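Local coordinates for putative MCP-type signal transduction protein (Campylobacter jejuni subsp. jejuni serotype O:2, PDB 4WY9) that probably serves as a chemotaxis receptor, sensing chemical signals through a periplasmic tandem-PAS domain, with ligand recognition suggested to be indirect, at residues 125-130 against 154-159; 148-153 against 164-169; 206-211 against 219-224; 238-243 against 255-260; 261-266 against 284-289. All blocks are in the same frame, centred on the assembly; numbering follows the deposited sequence.

Contact 1 of 5, residues 125-130 against 154-159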
# COMPACT_ATOMS: atom_id res chain seq x y z
N SER A 125 15.50 9.95 -3.96
CA SER A 125 15.60 10.56 -2.68
C SER A 125 15.89 9.55 -1.61
O SER A 125 15.55 8.38 -1.74
CB SER A 125 14.22 11.25 -2.34
OG SER A 125 13.97 11.30 -1.04
N ASP A 126 16.53 9.99 -0.53
CA ASP A 126 16.78 9.11 0.61
C ASP A 126 15.50 8.65 1.28
O ASP A 126 15.53 7.70 2.09
CB ASP A 126 17.71 9.81 1.61
CG ASP A 126 19.16 9.75 1.13
OD1 ASP A 126 19.59 8.67 0.70
OD2 ASP A 126 19.86 10.77 1.19
N GLU A 127 14.37 9.28 0.99
CA GLU A 127 13.09 8.82 1.51
C GLU A 127 12.88 7.35 1.12
O GLU A 127 12.30 6.57 1.87
CB GLU A 127 11.96 9.66 0.97
CG GLU A 127 10.60 9.34 1.50
CD GLU A 127 9.61 10.49 1.34
OE1 GLU A 127 8.87 10.45 0.41
OE2 GLU A 127 9.69 11.45 2.11
N ILE A 128 13.38 6.95 -0.06
CA ILE A 128 13.25 5.58 -0.49
C ILE A 128 14.15 4.64 0.33
O ILE A 128 13.71 3.61 0.83
CB ILE A 128 13.56 5.43 -1.99
CG1 ILE A 128 12.58 6.24 -2.84
CG2 ILE A 128 13.53 3.94 -2.40
CD1 ILE A 128 11.15 5.84 -2.69
N ALA A 129 15.41 5.02 0.47
CA ALA A 129 16.36 4.19 1.17
C ALA A 129 16.01 4.01 2.63
O ALA A 129 16.33 3.00 3.23
CB ALA A 129 17.77 4.75 1.02
N ASN A 130 15.33 5.00 3.20
CA ASN A 130 14.98 4.98 4.61
C ASN A 130 13.59 4.43 4.93
O ASN A 130 13.18 4.40 6.08
CB ASN A 130 15.14 6.39 5.18
CG ASN A 130 16.60 6.86 5.26
OD1 ASN A 130 17.50 6.04 5.40
ND2 ASN A 130 16.83 8.14 5.10
N ILE A 154 1.82 5.54 5.07
CA ILE A 154 2.78 6.58 5.45
C ILE A 154 2.62 7.77 4.55
O ILE A 154 2.06 7.66 3.45
CB ILE A 154 4.24 6.09 5.39
CG1 ILE A 154 4.67 5.73 3.99
CG2 ILE A 154 4.53 4.95 6.38
CD1 ILE A 154 6.14 5.47 3.80
N LYS A 155 3.13 8.92 5.00
CA LYS A 155 3.27 10.09 4.16
C LYS A 155 4.54 9.97 3.33
O LYS A 155 5.60 9.53 3.84
CB LYS A 155 3.32 11.35 5.01
CG LYS A 155 3.58 12.64 4.25
CD LYS A 155 4.13 13.77 5.16
CE LYS A 155 3.33 14.05 6.39
NZ LYS A 155 4.02 15.02 7.29
N MET A 156 4.45 10.31 2.05
CA MET A 156 5.65 10.39 1.21
C MET A 156 5.60 11.68 0.41
O MET A 156 4.55 12.30 0.23
CB MET A 156 5.76 9.21 0.27
CG MET A 156 5.95 7.90 0.95
SD MET A 156 6.14 6.52 -0.20
CE MET A 156 7.80 6.75 -0.78
N ASN A 157 6.75 12.08 -0.10
CA ASN A 157 6.87 13.24 -0.96
C ASN A 157 8.03 13.00 -1.88
O ASN A 157 9.20 13.17 -1.49
CB ASN A 157 7.03 14.54 -0.16
CG ASN A 157 6.96 15.76 -1.03
OD1 ASN A 157 7.43 15.75 -2.18
ND2 ASN A 157 6.30 16.79 -0.55
N LEU A 158 7.74 12.64 -3.13
CA LEU A 158 8.80 12.29 -4.09
C LEU A 158 8.95 13.28 -5.22
O LEU A 158 10.01 13.35 -5.84
CB LEU A 158 8.54 10.91 -4.65
CG LEU A 158 8.53 9.78 -3.64
CD1 LEU A 158 8.12 8.50 -4.31
CD2 LEU A 158 9.89 9.63 -2.98
N GLU A 159 7.90 14.07 -5.49
CA GLU A 159 7.93 15.01 -6.62
C GLU A 159 7.52 16.43 -6.23
O GLU A 159 7.42 17.29 -7.08
CB GLU A 159 7.02 14.53 -7.74
CG GLU A 159 7.42 13.18 -8.32
CD GLU A 159 6.44 12.73 -9.38
OE1 GLU A 159 5.29 12.45 -9.04
OE2 GLU A 159 6.87 12.67 -10.57
O HOH W 1 11.94 12.90 -1.03
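Met156 and Glu127 meet where strand 154-156 runs past the short, weakly bonded helix 126-129. The backbone at Met156 runs close to the carboxylate of Glu127, with Met156 CA 3.3 Å from Glu127 OE1. The side chain of Met156 bends at its last torsion (chi3 75°), and Met156 CE ends 4.0 Å from Ile128 CD1. These two side chains cross at about a right angle.

At Asn157 the backbone N-H makes the one direct hydrogen bond of the contact. Asn157 N lies 2.7 Å from Glu127 OE1, and the bond is nearly straight at 171°. It uses the syn lone pair of the carboxylate oxygen. Glu127 reaches this far because CG is anti to its backbone N (chi1 -176°) and the chain beyond is extended. The carbonyl of Asn157 accepts from a water that also bonds Ser125 OG. Ser125 is the N-cap of the helix, and its OG accepts from Glu127 N at 2.9 Å. The amide of Asn157 turns away, to Asp162 and Gly160.

Leu158 closes the contact. Leu158 CD2 touches Ile128 CD1 at 4.0 Å and lies 3.6 Å from Glu127 OE1, so the carboxylate has an apolar flank.

Around this pair, Ile128 rests on Tyr80 and Leu158 on Phe78, both of strand 78-83. Met156 packs on strand 163-173, which pairs with strand 154-156 through Phe163 and Ala165.

Contact 2 of 5, residues 148-153 against 164-169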
# COMPACT_ATOMS: atom_id res chain seq x y z
N VAL A 148 7.45 -11.10 0.86
CA VAL A 148 7.21 -9.77 0.37
C VAL A 148 7.04 -8.87 1.57
O VAL A 148 6.32 -9.23 2.51
CB VAL A 148 5.97 -9.71 -0.54
CG1 VAL A 148 5.76 -8.31 -1.07
CG2 VAL A 148 6.08 -10.73 -1.67
N TYR A 149 7.68 -7.70 1.56
CA TYR A 149 7.64 -6.78 2.69
C TYR A 149 6.67 -5.66 2.38
O TYR A 149 6.81 -4.96 1.38
CB TYR A 149 9.04 -6.26 2.97
CG TYR A 149 9.99 -7.33 3.41
CD1 TYR A 149 10.47 -8.30 2.50
CD2 TYR A 149 10.40 -7.45 4.73
CE1 TYR A 149 11.32 -9.29 2.89
CE2 TYR A 149 11.26 -8.46 5.12
CZ TYR A 149 11.72 -9.39 4.21
OH TYR A 149 12.58 -10.39 4.60
N ILE A 150 5.66 -5.50 3.24
CA ILE A 150 4.60 -4.54 3.00
C ILE A 150 4.47 -3.60 4.18
O ILE A 150 4.41 -4.05 5.34
CB ILE A 150 3.26 -5.23 2.72
CG1 ILE A 150 3.42 -6.12 1.47
CG2 ILE A 150 2.13 -4.23 2.50
CD1 ILE A 150 2.20 -6.83 1.05
N GLY A 151 4.49 -2.30 3.92
CA GLY A 151 4.47 -1.32 4.97
C GLY A 151 3.11 -0.97 5.50
O GLY A 151 2.10 -1.55 5.10
N ARG A 152 3.07 -0.01 6.43
CA ARG A 152 1.83 0.60 6.89
C ARG A 152 1.61 1.87 6.04
O ARG A 152 2.53 2.33 5.34
CB ARG A 152 1.89 0.88 8.38
CG ARG A 152 3.09 1.71 8.82
CD ARG A 152 2.76 2.57 10.03
NE ARG A 152 1.82 3.62 9.63
CZ ARG A 152 1.37 4.56 10.42
NH1 ARG A 152 1.73 4.56 11.71
NH2 ARG A 152 0.47 5.43 9.93
N PRO A 153 0.43 2.49 6.14
CA PRO A 153 0.23 3.75 5.43
C PRO A 153 1.14 4.83 5.97
O PRO A 153 1.25 5.00 7.19
CB PRO A 153 -1.25 4.07 5.68
CG PRO A 153 -1.86 2.74 5.95
CD PRO A 153 -0.83 2.03 6.75
N ASP A 164 -0.33 10.07 0.55
CA ASP A 164 -0.45 8.93 1.44
C ASP A 164 -0.24 7.64 0.68
O ASP A 164 -0.82 7.45 -0.40
CB ASP A 164 -1.79 8.96 2.14
CG ASP A 164 -2.02 10.28 2.83
OD1 ASP A 164 -1.26 10.58 3.73
OD2 ASP A 164 -2.99 10.98 2.48
N ALA A 165 0.60 6.78 1.20
CA ALA A 165 1.14 5.68 0.43
C ALA A 165 1.31 4.41 1.23
O ALA A 165 1.40 4.43 2.45
CB ALA A 165 2.47 6.08 -0.13
N VAL A 166 1.42 3.29 0.51
CA VAL A 166 1.94 2.07 1.09
C VAL A 166 3.01 1.50 0.15
O VAL A 166 2.90 1.62 -1.07
CB VAL A 166 0.84 1.04 1.37
CG1 VAL A 166 0.10 0.61 0.08
CG2 VAL A 166 1.40 -0.18 2.09
N ASN A 167 4.03 0.89 0.74
CA ASN A 167 5.12 0.34 -0.02
C ASN A 167 5.16 -1.17 0.03
O ASN A 167 4.85 -1.78 1.05
CB ASN A 167 6.44 0.92 0.46
CG ASN A 167 6.59 2.36 0.10
OD1 ASN A 167 7.07 2.68 -0.99
ND2 ASN A 167 6.11 3.23 0.96
N VAL A 168 5.58 -1.76 -1.09
CA VAL A 168 5.71 -3.18 -1.27
C VAL A 168 7.11 -3.40 -1.79
O VAL A 168 7.48 -2.73 -2.76
CB VAL A 168 4.67 -3.72 -2.24
CG1 VAL A 168 4.83 -5.18 -2.48
CG2 VAL A 168 3.22 -3.44 -1.69
N ALA A 169 7.88 -4.29 -1.19
CA ALA A 169 9.29 -4.44 -1.58
C ALA A 169 9.82 -5.84 -1.36
O ALA A 169 9.35 -6.58 -0.49
CB ALA A 169 10.14 -3.42 -0.82
O HOH W 2 4.57 1.89 3.42
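Tyr149 and Ala169 form an antiparallel hydrogen-bonded pair, with both N-H...O bonds 2.9 Å long: Tyr149 N to Ala169 O and Ala169 N to Tyr149 O. Ile150 and Val168 follow as a non-hydrogen-bonded pair. Gly151 N then donates to Asn167 O at 2.9 Å. Farther along the backbones spread, and a water joins Arg152 O to Asn167 ND2. Pro153 CA still approaches Ala165 O in a CA-H...O contact of 3.3 Å.

On one side Val148, Ile150, Val166 and Val168 make an apolar row. Val148 CG1 meets Val168 CG1 at 3.6 Å, each methyl anti to its own backbone N. Ile150 and Val168 lie side by side and point the same way, with CG1 of Ile150 4.1 Å from CG2 of Val168. Helix 8-51 covers this row.

Tyr149 presents its ring edge to Ala169 O. Its hydroxyl is bonded to Glu145. The amide of Asn167 is held by Thr186 and Tyr80. Arg152 curls over the following residue and grips Pro153 O side-on with NE and NH2, and NH2 also bonds Leu228 O.

An edge strand paired antiparallel to a long central strand is consistent with the sheet of a PAS-like Cache sensor domain, here in its first PDC sensor.

Contact 3 of 5, residues 206-211 against 219-224; sequences GELRVL and AIHPNK. With ACT (acetate ion), chain B.
Leu208 turns CG anti to its carbonyl carbon (chi1 -56°), while His221 swings CG anti to its backbone N (chi1 -171°). The two side chains thereby reach one acetate ion, probably from the crystallisation liquor. His221 NE2 donates to acetate O at 2.8 Å in a nearly straight bond of 169°, with the oxygen at the ring edge. Leu208 CD1 lies 3.6 Å from the same acetate O. Val210 CG2 lies beside them, 3.7 Å from His221 CD2 and in touch with the acetate methyl. Tyr257 and Ser260 complete the acetate site. The rotation of the imidazole is fixed from its other nitrogen, since ND1 accepts from Asn223 N in the ring plane.

Pro222 CD lies over one face of the His221 ring, toward its rim. Pro222 CG meets Leu208 CD2 at 3.9 Å, and the two side chains cross at about a right angle.

The backbones pair antiparallel at Leu211 and Ile220. Leu211 O takes two bonds, from Ala219 N at 2.8 Å and Ile220 N at 3.2 Å. This is a classic beta bulge, set in the hairpin of strands 209-213 and 218-220.

Helix 190-196 receives Leu211 and Ile220. Strand 277-286 flanks strand 209-213 through backbone bonds at Leu208 and Val210.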
# COMPACT_ATOMS: atom_id res chain seq x y z
N GLY A 206 -24.11 10.27 5.63
CA GLY A 206 -23.12 10.11 6.65
C GLY A 206 -22.37 8.82 6.63
O GLY A 206 -21.58 8.54 7.55
N GLU A 207 -22.56 8.01 5.59
CA GLU A 207 -21.81 6.77 5.44
C GLU A 207 -20.31 7.05 5.43
O GLU A 207 -19.86 7.95 4.73
CB GLU A 207 -22.22 6.06 4.16
CG GLU A 207 -21.36 4.89 3.75
CD GLU A 207 -21.83 4.21 2.49
OE1 GLU A 207 -22.95 4.53 2.01
OE2 GLU A 207 -21.08 3.34 1.95
N LEU A 208 -19.54 6.28 6.19
CA LEU A 208 -18.08 6.36 6.19
C LEU A 208 -17.54 5.12 5.51
O LEU A 208 -17.94 4.02 5.85
CB LEU A 208 -17.52 6.49 7.60
CG LEU A 208 -18.06 7.66 8.43
CD1 LEU A 208 -17.58 7.55 9.86
CD2 LEU A 208 -17.69 8.99 7.83
N ARG A 209 -16.59 5.31 4.58
CA ARG A 209 -15.90 4.23 3.90
C ARG A 209 -14.42 4.37 4.19
O ARG A 209 -13.83 5.41 3.89
CB ARG A 209 -16.20 4.25 2.42
CG ARG A 209 -17.65 3.96 2.10
CD ARG A 209 -18.04 4.24 0.68
NE ARG A 209 -18.22 5.65 0.43
CZ ARG A 209 -18.40 6.19 -0.78
NH1 ARG A 209 -18.32 5.43 -1.86
NH2 ARG A 209 -18.59 7.49 -0.89
N VAL A 210 -13.84 3.35 4.81
CA VAL A 210 -12.53 3.41 5.42
C VAL A 210 -11.71 2.20 5.05
O VAL A 210 -12.19 1.06 5.07
CB VAL A 210 -12.65 3.51 6.96
CG1 VAL A 210 -11.29 3.58 7.63
CG2 VAL A 210 -13.54 4.69 7.37
N LEU A 211 -10.43 2.42 4.69
CA LEU A 211 -9.45 1.35 4.52
C LEU A 211 -8.41 1.52 5.62
O LEU A 211 -7.85 2.60 5.75
CB LEU A 211 -8.80 1.38 3.16
CG LEU A 211 -7.70 0.36 2.90
CD1 LEU A 211 -8.23 -1.06 2.91
CD2 LEU A 211 -6.99 0.65 1.58
N ALA A 219 -5.59 4.21 5.98
CA ALA A 219 -5.10 4.55 4.66
C ALA A 219 -6.03 5.52 3.96
O ALA A 219 -5.59 6.42 3.22
CB ALA A 219 -4.98 3.29 3.84
N ILE A 220 -7.33 5.34 4.17
CA ILE A 220 -8.37 6.14 3.56
C ILE A 220 -9.47 6.37 4.58
O ILE A 220 -9.94 5.42 5.21
CB ILE A 220 -8.97 5.49 2.31
CG1 ILE A 220 -7.90 5.28 1.22
CG2 ILE A 220 -10.11 6.32 1.73
CD1 ILE A 220 -8.32 4.37 0.13
N HIS A 221 -9.89 7.63 4.72
CA HIS A 221 -11.04 8.03 5.52
C HIS A 221 -11.63 9.24 4.83
O HIS A 221 -10.90 10.08 4.33
CB HIS A 221 -10.63 8.32 6.96
CG HIS A 221 -11.76 8.53 7.92
ND1 HIS A 221 -12.56 9.65 7.90
CD2 HIS A 221 -12.25 7.75 8.90
CE1 HIS A 221 -13.50 9.54 8.82
NE2 HIS A 221 -13.30 8.40 9.47
N PRO A 222 -12.96 9.39 4.85
CA PRO A 222 -13.57 10.60 4.27
C PRO A 222 -12.99 11.88 4.83
O PRO A 222 -12.88 12.88 4.12
CB PRO A 222 -15.05 10.43 4.62
CG PRO A 222 -15.26 8.98 4.73
CD PRO A 222 -14.00 8.41 5.27
N ASN A 223 -12.67 11.87 6.11
CA ASN A 223 -12.01 13.01 6.75
C ASN A 223 -10.52 12.87 6.51
O ASN A 223 -9.84 12.07 7.14
CB ASN A 223 -12.36 13.03 8.24
CG ASN A 223 -11.80 14.27 8.94
OD1 ASN A 223 -10.92 14.94 8.41
ND2 ASN A 223 -12.33 14.57 10.09
N LYS A 224 -9.99 13.69 5.59
CA LYS A 224 -8.60 13.56 5.20
C LYS A 224 -7.68 13.76 6.38
O LYS A 224 -6.56 13.22 6.37
CB LYS A 224 -8.29 14.62 4.12
CG LYS A 224 -7.76 14.08 2.81
CD LYS A 224 -6.51 13.26 3.01
CE LYS A 224 -5.84 12.91 1.67
NZ LYS A 224 -5.46 14.12 0.88
C ACT B . -14.86 6.44 12.09
O ACT B . -14.59 7.65 11.83
OXT ACT B . -15.33 6.18 13.24
CH3 ACT B . -14.59 5.36 11.11

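Contact 4 of 5, residues 238-243 against 255-260; sequences KGAQET and FNYIAS. With ACT (acetate ion), chain B.
Thr243 sits between two aromatic side chains. Thr243 OG1 is 3.4 Å from Phe255 CB and 3.4 Å from Tyr257 CD1. The hydroxyl gets there with OG1 anti to the carbonyl carbon of Thr243 (chi1 -61°). Thr243 and Tyr257 cross at about a right angle. Ala240 CB adds a second touch on the ring, 3.6 Å from Tyr257 CE1. One face of the Phe255 ring lies against the helix backbone at Glu242 O and Thr243 CA. The extended Glu242 crosses this ring obliquely, with Glu242 OE2 3.5 Å from Phe255 CD1.

The direct backbone bond runs from Ile258 N to Gly239 O at 3.2 Å. Its donor stands 63° above the carbonyl plane. Waters fill in beside it: one links Glu242 OE1 to Asn256 N, and another accepts from Thr243 N.

Farther out, Tyr257 OH donates to acetate OXT at 2.6 Å. Ser260 holds the same ion with two donors, N to OXT and OG to O. His221 binds it too. Asn235 and Asn237 both donate to Ile258 O.

Helix 241-249 thus lies against the edge strand 253-258 of the five-stranded sheet. Strand 264-274 pairs with that strand, and Leu231 of helix 231-234 touches Tyr257.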
# COMPACT_ATOMS: atom_id res chain seq x y z
N LYS A 238 -16.28 3.28 24.16
CA LYS A 238 -16.57 1.87 24.41
C LYS A 238 -17.45 1.28 23.31
O LYS A 238 -17.35 0.10 23.01
CB LYS A 238 -17.25 1.70 25.78
CG LYS A 238 -17.56 0.25 26.09
CD LYS A 238 -18.22 0.09 27.47
CE LYS A 238 -18.35 -1.38 27.85
NZ LYS A 238 -19.23 -1.56 29.04
N GLY A 239 -18.29 2.11 22.70
CA GLY A 239 -19.19 1.65 21.65
C GLY A 239 -18.51 1.38 20.31
O GLY A 239 -19.18 1.00 19.35
N ALA A 240 -17.19 1.55 20.25
CA ALA A 240 -16.42 1.28 19.04
C ALA A 240 -15.57 0.02 19.20
O ALA A 240 -15.03 -0.52 18.22
CB ALA A 240 -15.55 2.44 18.71
N GLN A 241 -15.42 -0.45 20.43
CA GLN A 241 -14.42 -1.44 20.72
C GLN A 241 -14.69 -2.82 20.13
O GLN A 241 -13.76 -3.54 19.78
CB GLN A 241 -14.24 -1.56 22.24
CG GLN A 241 -13.75 -0.28 22.89
CD GLN A 241 -12.43 0.20 22.35
OE1 GLN A 241 -11.54 -0.59 22.06
NE2 GLN A 241 -12.30 1.49 22.20
N GLU A 242 -15.96 -3.20 20.01
CA GLU A 242 -16.28 -4.50 19.42
C GLU A 242 -15.78 -4.55 17.97
O GLU A 242 -15.26 -5.59 17.52
CB GLU A 242 -17.77 -4.77 19.46
CG GLU A 242 -18.11 -6.17 19.02
CD GLU A 242 -19.60 -6.47 19.11
OE1 GLU A 242 -20.38 -5.52 19.37
OE2 GLU A 242 -19.97 -7.65 18.88
N THR A 243 -15.98 -3.47 17.26
CA THR A 243 -15.53 -3.38 15.86
C THR A 243 -14.02 -3.47 15.80
O THR A 243 -13.46 -4.15 14.92
CB THR A 243 -16.06 -2.10 15.22
OG1 THR A 243 -17.50 -2.14 15.23
CG2 THR A 243 -15.57 -1.93 13.82
N PHE A 255 -21.53 -4.84 13.11
CA PHE A 255 -21.58 -4.45 14.49
C PHE A 255 -22.34 -3.15 14.71
O PHE A 255 -22.40 -2.30 13.82
CB PHE A 255 -20.14 -4.27 15.03
CG PHE A 255 -19.28 -5.45 14.80
CD1 PHE A 255 -19.35 -6.55 15.60
CD2 PHE A 255 -18.42 -5.48 13.71
CE1 PHE A 255 -18.58 -7.67 15.37
CE2 PHE A 255 -17.63 -6.59 13.46
CZ PHE A 255 -17.70 -7.68 14.30
N ASN A 256 -22.87 -2.98 15.90
CA ASN A 256 -23.23 -1.66 16.38
C ASN A 256 -21.94 -0.90 16.63
O ASN A 256 -20.99 -1.45 17.20
CB ASN A 256 -24.07 -1.75 17.65
CG ASN A 256 -25.54 -2.15 17.37
OD1 ASN A 256 -25.87 -2.76 16.34
ND2 ASN A 256 -26.38 -1.88 18.30
N TYR A 257 -21.88 0.35 16.23
CA TYR A 257 -20.64 1.11 16.25
C TYR A 257 -20.91 2.59 16.42
O TYR A 257 -21.71 3.15 15.72
CB TYR A 257 -19.90 0.88 14.91
CG TYR A 257 -18.62 1.66 14.72
CD1 TYR A 257 -17.45 1.28 15.36
CD2 TYR A 257 -18.57 2.76 13.86
CE1 TYR A 257 -16.29 1.97 15.18
CE2 TYR A 257 -17.38 3.46 13.66
CZ TYR A 257 -16.26 3.06 14.34
OH TYR A 257 -15.09 3.76 14.18
N ILE A 258 -20.20 3.22 17.34
CA ILE A 258 -20.28 4.66 17.52
C ILE A 258 -19.06 5.29 16.87
O ILE A 258 -17.94 5.07 17.33
CB ILE A 258 -20.39 5.07 18.99
CG1 ILE A 258 -21.65 4.46 19.61
CG2 ILE A 258 -20.38 6.58 19.10
CD1 ILE A 258 -21.82 4.80 21.05
N ALA A 259 -19.29 6.04 15.80
CA ALA A 259 -18.21 6.56 14.96
C ALA A 259 -17.52 7.75 15.60
O ALA A 259 -18.00 8.30 16.58
CB ALA A 259 -18.75 6.94 13.61
N SER A 260 -16.37 8.13 15.04
CA SER A 260 -15.57 9.20 15.59
C SER A 260 -16.30 10.54 15.53
O SER A 260 -15.97 11.46 16.29
CB SER A 260 -14.23 9.31 14.83
OG SER A 260 -14.45 9.64 13.48
C ACT B . -14.86 6.44 12.09
O ACT B . -14.59 7.65 11.83
OXT ACT B . -15.33 6.18 13.24
CH3 ACT B . -14.59 5.36 11.11
O HOH W 3 -18.33 -1.54 17.85
O HOH W 4 -22.63 -5.17 17.78
O HOH W 5 -20.88 -2.69 19.83

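Contact 5 of 5, residues 261-266 against 284-289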
# COMPACT_ATOMS: atom_id res chain seq x y z
N ASP A 261 -17.23 10.69 14.59
CA ASP A 261 -18.05 11.92 14.49
C ASP A 261 -19.26 11.87 15.45
O ASP A 261 -20.10 12.76 15.39
CB ASP A 261 -18.56 12.15 13.04
CG ASP A 261 -19.30 10.96 12.44
OD1 ASP A 261 -19.84 10.14 13.19
OD2 ASP A 261 -19.38 10.87 11.12
N GLY A 262 -19.36 10.81 16.27
CA GLY A 262 -20.43 10.67 17.23
C GLY A 262 -21.64 9.89 16.76
O GLY A 262 -22.54 9.61 17.58
N ASP A 263 -21.70 9.55 15.49
CA ASP A 263 -22.88 8.92 14.95
C ASP A 263 -23.00 7.46 15.39
O ASP A 263 -22.15 6.62 15.09
CB ASP A 263 -22.88 8.94 13.41
CG ASP A 263 -23.17 10.32 12.82
OD1 ASP A 263 -23.57 11.24 13.55
OD2 ASP A 263 -23.05 10.45 11.59
N ASP A 264 -24.13 7.15 16.01
CA ASP A 264 -24.49 5.79 16.35
C ASP A 264 -24.86 5.05 15.06
O ASP A 264 -25.79 5.45 14.36
CB ASP A 264 -25.65 5.80 17.34
CG ASP A 264 -25.92 4.46 17.96
OD1 ASP A 264 -25.35 3.46 17.54
OD2 ASP A 264 -26.70 4.44 18.92
N SER A 265 -24.13 3.99 14.73
CA SER A 265 -24.14 3.42 13.41
C SER A 265 -24.21 1.90 13.40
O SER A 265 -23.95 1.25 14.42
CB SER A 265 -22.87 3.84 12.63
OG SER A 265 -22.68 5.26 12.67
N TYR A 266 -24.55 1.35 12.23
CA TYR A 266 -24.18 -0.01 11.89
C TYR A 266 -22.85 0.05 11.17
O TYR A 266 -22.62 0.96 10.36
CB TYR A 266 -25.24 -0.68 11.01
CG TYR A 266 -26.59 -0.77 11.68
CD1 TYR A 266 -26.79 -1.62 12.75
CD2 TYR A 266 -27.67 -0.03 11.22
CE1 TYR A 266 -28.02 -1.71 13.39
CE2 TYR A 266 -28.89 -0.11 11.84
CZ TYR A 266 -29.08 -0.96 12.92
OH TYR A 266 -30.31 -1.03 13.52
N THR A 284 -19.72 2.23 7.33
CA THR A 284 -20.77 2.52 8.28
C THR A 284 -22.03 3.07 7.64
O THR A 284 -22.01 3.60 6.51
CB THR A 284 -20.32 3.52 9.31
OG1 THR A 284 -20.22 4.81 8.71
CG2 THR A 284 -19.02 3.12 9.95
N ALA A 285 -23.13 2.94 8.38
CA ALA A 285 -24.41 3.58 8.09
C ALA A 285 -24.97 4.11 9.40
O ALA A 285 -25.32 3.32 10.26
CB ALA A 285 -25.38 2.62 7.43
N PRO A 286 -25.01 5.45 9.58
CA PRO A 286 -25.68 5.98 10.80
C PRO A 286 -27.08 5.43 10.92
O PRO A 286 -27.83 5.43 9.93
CB PRO A 286 -25.67 7.49 10.60
CG PRO A 286 -24.48 7.71 9.71
CD PRO A 286 -24.47 6.55 8.76
N LYS A 287 -27.46 5.00 12.12
CA LYS A 287 -28.79 4.39 12.29
C LYS A 287 -29.88 5.36 11.95
O LYS A 287 -30.90 5.01 11.34
CB LYS A 287 -28.95 3.84 13.70
CG LYS A 287 -28.04 2.69 14.01
CD LYS A 287 -28.05 2.25 15.44
CE LYS A 287 -27.09 1.17 15.76
NZ LYS A 287 -26.89 0.90 17.15
N TYR A 288 -29.70 6.63 12.29
CA TYR A 288 -30.73 7.62 11.99
C TYR A 288 -30.91 7.76 10.47
O TYR A 288 -32.04 7.92 9.98
CB TYR A 288 -30.36 8.98 12.59
CG TYR A 288 -31.46 9.97 12.48
CD1 TYR A 288 -32.45 10.08 13.46
CD2 TYR A 288 -31.55 10.82 11.36
CE1 TYR A 288 -33.47 10.97 13.33
CE2 TYR A 288 -32.60 11.72 11.24
CZ TYR A 288 -33.54 11.81 12.22
OH TYR A 288 -34.60 12.72 12.13
N SER A 289 -29.80 7.63 9.70
CA SER A 289 -29.88 7.75 8.25
C SER A 289 -30.62 6.56 7.64
O SER A 289 -31.30 6.67 6.64
CB SER A 289 -28.48 7.84 7.67
OG SER A 289 -27.80 8.95 8.19
O HOH W 6 -27.52 7.62 14.04
O HOH W 7 -28.16 2.23 19.52
O HOH W 8 -20.93 6.38 10.74
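Tyr266 and Ala285 form an antiparallel hydrogen-bonded pair, with Ala285 N to Tyr266 O at 2.8 Å and Tyr266 N to Ala285 O at 2.9 Å, and the directions of strands 264-266 and 284-286 are 133° apart.

Lys287 carries most of the side-chain contact. Its extended chain lies over one face of the Tyr266 ring, with Lys287 CG 4.0 Å from the ring centroid in a CH-pi contact. Lys287 NZ goes on to meet Asp264 OD1 at 3.0 Å in a salt bridge, coming from above the carboxylate plane. A water bridges the same ammonium to Asp264 OD2. Past Pro286, at the N-cap, segment 284-289 enters a helix, yet Lys287 N still bonds Asp264 O at 2.8 Å, nearly straight at 174°.

Ser265 OG donates to Asp263 O and joins Thr284 OG1 through a water. Asp263 OD2 touches Pro286 CG at 3.6 Å. Before it, Asp261 OD1 accepts from Asp263 N at 3.0 Å, an Asx turn.

This pairing lies at the open end of the hairpin 264-274 and 277-286. Strand 253-258 pairs with Ser265 on one flank, and Leu208 bonds Thr284 on the other. Long helix 8-51 covers Tyr266 and Ala285, and Thr9 bonds the tyrosine hydroxyl.

From the N terminus, the long helix 8-51 comes before all five contacts. Contacts 1 and 2 cross, since their segments alternate along the chain. Contact 1 closes a 23-residue loop holding helix 132-140, and contact 2 a shorter one holding strand 154-156. They meet in one sheet, where Ile154 pairs with Ala165. Contacts 3, 4 and 5 follow in series. Each closes its own loop: a hairpin, a helix-to-strand connection and a second hairpin. All three reach the five-stranded sheet. Contacts 3 and 4 share the acetate, and contact 5 touches both. Pro153 against Ala219 joins contact 2 to contact 3, bringing the two sheets' regions together.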